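Local coordinates for protein induced by osmotic stress (Scheffersomyces stipitis, PDB 5YWN), which probably reduces ketones, haloketones among them, to chiral alcohols with NADP(H) as cofactor, as an extended short-chain reductase of the dihydroflavonol-4-reductase subfamily, at residues K221-K224 against D225-V228; R239-A242 against K243-A247. The protein carries 1 engineered substitution. All blocks are in the same frame, centred on the assembly; numbering follows the deposited sequence.

Overall arrangement
Interaction 1 and interaction 2 come one after the other along the chain, with centres about 34 Å apart and nearest atoms about 19 Å apart, so neither touches the other. The 221-228 segment is a surface turn in the loop between helix 211-217 and strand 234-237; none of its touching residues is buried. Residues 239-247, by contrast, lie within helix 238-250, mostly buried and close to the NADP site. The chemistry follows the setting. In the turn, an asparagine and an aspartate side chain supplement the sparse backbone bonding. In the helix the main chain bonds regularly, while a histidine and a water-bridged charged pair add side-chain links.

Interaction 1. Residues K221-K224 against D225-V228; sequences KLNK and DDDV
Asn223 and Asp226 close a type I beta turn, with Lys224 and Asp225 at its corners. The turn bond runs from Asp226 N to Asn223 O at 2.9 Å. A second bond crosses the same pair in the other direction: Asn223 N donates to Asp226 OD2 at 2.8 Å, on the anti side of the carboxylate. Asp226 thus gives its amide to Asn223 and takes the Asn223 amide in return, so both main-chain N-H groups at the ends of the turn are satisfied. The amide of the second corner residue, Asp225, is met by a side chain: Asp225 N donates to Asn223 OD1 at 3.1 Å, in the plane of the amide carbonyl, though the bond is bent to 139°. Placing CG of Asn223 between its own backbone N and carbonyl carbon (chi1 71°) turns OD1 back toward this N-H, forming an Asx turn whose side-chain acceptor serves the residue two positions ahead. The same placement lays the Asn223 amide over the Asp226 carboxylate: the planes are only 13° apart and stacked, with Asn223 CG 3.4 Å from Asp226 OD2. Beside this polar group, Leu222 CD2 comes within 3.9 Å of Asp226 OD2, a methyl flanking the carboxylate. Lys221 turns away from the turn and pairs with Glu214 of helix 211-217. Leu222 packs on Pro229 and Pro287, while Val228 rests on Gln269 and Leu272 of helix 268-278, so the exposed turn belongs to a loop that touches helix 268-278 through Val228 and other loop residues through Leu222, before strand 234-237.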
loop_
_atom_site.group_PDB
_atom_site.type_symbol
_atom_site.label_atom_id
_atom_site.label_comp_id
_atom_site.label_asym_id
_atom_site.label_seq_id
_atom_site.Cartn_x
_atom_site.Cartn_y
_atom_site.Cartn_z
ATOM N N LYS A 221 3.209 -23.038 -3.672
ATOM C CA LYS A 221 2.343 -23.852 -4.468
ATOM C C LYS A 221 2.946 -24.433 -5.741
ATOM O O LYS A 221 2.317 -25.198 -6.423
ATOM C CB LYS A 221 1.119 -23.083 -4.774
ATOM C CG LYS A 221 0.347 -22.712 -3.547
ATOM C CD LYS A 221 -0.122 -21.294 -3.642
ATOM C CE LYS A 221 -1.514 -21.125 -3.128
ATOM N NZ LYS A 221 -1.734 -20.077 -2.125
ATOM N N LEU A 222 4.169 -24.063 -6.040
ATOM C CA LEU A 222 4.852 -24.636 -7.140
ATOM C C LEU A 222 5.224 -26.086 -6.843
ATOM O O LEU A 222 5.271 -26.500 -5.742
ATOM C CB LEU A 222 6.083 -23.856 -7.499
ATOM C CG LEU A 222 5.916 -22.420 -7.929
ATOM C CD1 LEU A 222 7.263 -21.773 -7.987
ATOM C CD2 LEU A 222 5.228 -22.316 -9.264
ATOM N N ASN A 223 5.468 -26.833 -7.867
ATOM C CA ASN A 223 5.969 -28.171 -7.717
ATOM C C ASN A 223 7.182 -28.324 -8.585
ATOM O O ASN A 223 7.432 -27.512 -9.422
ATOM C CB ASN A 223 4.900 -29.237 -8.017
ATOM C CG ASN A 223 4.547 -29.313 -9.478
ATOM O OD1 ASN A 223 5.404 -29.360 -10.338
ATOM N ND2 ASN A 223 3.255 -29.330 -9.759
ATOM N N LYS A 224 7.894 -29.411 -8.395
ATOM C CA LYS A 224 9.260 -29.541 -8.862
ATOM C C LYS A 224 9.402 -29.374 -10.343
ATOM O O LYS A 224 10.397 -28.970 -10.779
ATOM C CB LYS A 224 9.908 -30.831 -8.413
ATOM C CG LYS A 224 9.289 -32.087 -8.929
ATOM C CD LYS A 224 10.264 -33.261 -8.918
ATOM C CE LYS A 224 9.510 -34.571 -8.843
ATOM N NZ LYS A 224 10.103 -35.610 -7.982
ATOM N N ASP A 225 8.389 -29.705 -11.096
ATOM C CA ASP A 225 8.440 -29.609 -12.539
ATOM C C ASP A 225 7.902 -28.324 -13.164
ATOM O O ASP A 225 8.020 -28.122 -14.316
ATOM C CB ASP A 225 7.732 -30.798 -13.119
ATOM C CG ASP A 225 8.441 -32.069 -12.830
ATOM O OD1 ASP A 225 9.674 -32.124 -12.910
ATOM O OD2 ASP A 225 7.778 -32.997 -12.470
ATOM N N ASP A 226 7.359 -27.456 -12.348
ATOM C CA ASP A 226 6.850 -26.202 -12.768
ATOM C C ASP A 226 7.939 -25.291 -13.282
ATOM O O ASP A 226 9.077 -25.455 -12.994
ATOM C CB ASP A 226 6.227 -25.526 -11.583
ATOM C CG ASP A 226 4.778 -25.826 -11.426
ATOM O OD1 ASP A 226 4.082 -25.864 -12.417
ATOM O OD2 ASP A 226 4.323 -25.983 -10.308
ATOM N N ASP A 227 7.549 -24.325 -14.076
ATOM C CA ASP A 227 8.457 -23.301 -14.536
ATOM C C ASP A 227 8.809 -22.310 -13.415
ATOM O O ASP A 227 8.095 -22.151 -12.476
ATOM C CB ASP A 227 7.866 -22.557 -15.706
ATOM C CG ASP A 227 7.777 -23.407 -16.994
ATOM O OD1 ASP A 227 8.618 -24.278 -17.245
ATOM O OD2 ASP A 227 6.876 -23.180 -17.796
ATOM N N VAL A 228 9.926 -21.656 -13.562
ATOM C CA VAL A 228 10.255 -20.556 -12.723
ATOM C C VAL A 228 9.194 -19.484 -12.939
ATOM O O VAL A 228 8.863 -19.183 -14.035
ATOM C CB VAL A 228 11.618 -19.976 -13.106
ATOM C CG1 VAL A 228 11.911 -18.703 -12.346
ATOM C CG2 VAL A 228 12.730 -20.994 -12.938
#

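Interaction 2. Residues R239-A242 against K243-A247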
loop_
_atom_site.group_PDB
_atom_site.type_symbol
_atom_site.label_atom_id
_atom_site.label_comp_id
_atom_site.label_asym_id
_atom_site.label_seq_id
_atom_site.Cartn_x
_atom_site.Cartn_y
_atom_site.Cartn_z
ATOM N N ARG A 239 6.632 -3.373 6.075
ATOM C CA ARG A 239 7.022 -2.706 7.258
ATOM C C ARG A 239 7.693 -1.354 6.985
ATOM O O ARG A 239 7.513 -0.438 7.699
ATOM C CB ARG A 239 7.810 -3.597 8.166
ATOM C CG ARG A 239 7.059 -4.824 8.601
ATOM C CD ARG A 239 7.980 -5.934 9.017
ATOM N NE ARG A 239 8.598 -6.600 7.902
ATOM C CZ ARG A 239 9.400 -7.637 8.005
ATOM N NH1 ARG A 239 9.684 -8.146 9.176
ATOM N NH2 ARG A 239 9.914 -8.157 6.956
ATOM N N ASP A 240 8.469 -1.306 5.925
ATOM C CA ASP A 240 8.997 -0.081 5.422
ATOM C C ASP A 240 7.921 0.909 4.903
ATOM O O ASP A 240 8.003 2.048 5.141
ATOM C CB ASP A 240 10.075 -0.345 4.407
ATOM C CG ASP A 240 11.281 -1.024 4.999
ATOM O OD1 ASP A 240 11.658 -0.688 6.077
ATOM O OD2 ASP A 240 11.831 -1.881 4.375
ATOM N N VAL A 241 6.908 0.404 4.214
ATOM C CA VAL A 241 5.823 1.231 3.767
ATOM C C VAL A 241 5.079 1.848 4.946
ATOM O O VAL A 241 4.801 3.011 4.947
ATOM C CB VAL A 241 4.858 0.538 2.823
ATOM C CG1 VAL A 241 3.817 1.525 2.383
ATOM C CG2 VAL A 241 5.582 0.029 1.617
ATOM N N ALA A 242 4.857 1.048 5.958
ATOM C CA ALA A 242 4.231 1.517 7.156
ATOM C C ALA A 242 5.040 2.610 7.875
ATOM O O ALA A 242 4.518 3.581 8.223
ATOM C CB ALA A 242 3.892 0.377 8.083
ATOM N N LYS A 243 6.326 2.419 7.984
ATOM C CA LYS A 243 7.197 3.387 8.565
ATOM C C LYS A 243 7.162 4.667 7.778
ATOM O O LYS A 243 7.204 5.687 8.343
ATOM C CB LYS A 243 8.606 2.877 8.747
ATOM C CG LYS A 243 8.734 1.833 9.821
ATOM C CD LYS A 243 10.160 1.482 10.174
ATOM C CE LYS A 243 10.800 0.552 9.182
ATOM N NZ LYS A 243 12.093 0.061 9.626
ATOM N N ALA A 244 7.058 4.569 6.458
ATOM C CA ALA A 244 6.916 5.718 5.592
ATOM C C ALA A 244 5.641 6.509 5.845
ATOM O O ALA A 244 5.660 7.688 5.825
ATOM C CB ALA A 244 7.051 5.363 4.138
ATOM N N HIS A 245 4.572 5.814 6.116
ATOM C CA HIS A 245 3.346 6.478 6.486
ATOM C C HIS A 245 3.527 7.265 7.795
ATOM O O HIS A 245 3.124 8.357 7.881
ATOM C CB HIS A 245 2.169 5.518 6.519
ATOM C CG HIS A 245 1.590 5.198 5.177
ATOM N ND1 HIS A 245 2.207 4.380 4.277
ATOM C CD2 HIS A 245 0.465 5.622 4.575
ATOM C CE1 HIS A 245 1.475 4.289 3.198
ATOM N NE2 HIS A 245 0.408 5.025 3.358
ATOM N N LEU A 246 4.212 6.684 8.755
ATOM C CA LEU A 246 4.505 7.357 9.983
ATOM C C LEU A 246 5.333 8.598 9.781
ATOM O O LEU A 246 4.962 9.632 10.220
ATOM C CB LEU A 246 5.219 6.448 10.932
ATOM C CG LEU A 246 5.436 6.967 12.316
ATOM C CD1 LEU A 246 4.112 7.042 13.014
ATOM C CD2 LEU A 246 6.387 6.078 13.071
ATOM N N ALA A 247 6.382 8.479 9.012
ATOM C CA ALA A 247 7.207 9.592 8.650
ATOM C C ALA A 247 6.355 10.641 7.940
ATOM O O ALA A 247 6.504 11.791 8.164
ATOM C CB ALA A 247 8.298 9.155 7.713
HETATM O O HOH W 1 13.603 -1.080 7.539
#
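Regular helical bonding joins Arg239-Ala242 to Lys243-Ala247: four consecutive i to i+4 bonds run from Lys243 N to Arg239 O through Leu246 N to Ala242 O, at 3.0 to 3.2 Å. Val241 O is gripped twice, because His245 ND1 also donates to it at 3.0 Å. That second bond is nearly straight (173°) and lies in the ring plane, although it reaches the oxygen from above the carbonyl plane. His245 CG sits anti to its carbonyl carbon (chi1 -79°), which carries the ring back along the helix, and Val241 CG1 lies alongside it, 3.7 Å from His245 CE1. With NE2 bonded to Thr123 OG1, both ring nitrogens have partners, and the rotation of the ring is fixed. Asp240 and Lys243 lie side by side, pointing the same way, with the lysine bent at chi3. Their salt bridge is long, with OD1 of Asp240 3.7 Å from NZ of Lys243, and a water bridges the pair, accepting from Lys243 NZ at 2.8 Å and donating to Asp240 OD1. Asp240 OD2 takes the amide of Phe316. On the cofactor side, Val241 packs on Leu14, and Ala242 and His245 on Ile18, of helix 13-24; Ala244 and Ala247 meet Leu311 of helix 305-311, so helix 238-250 packs against both helices within the Rossmann fold.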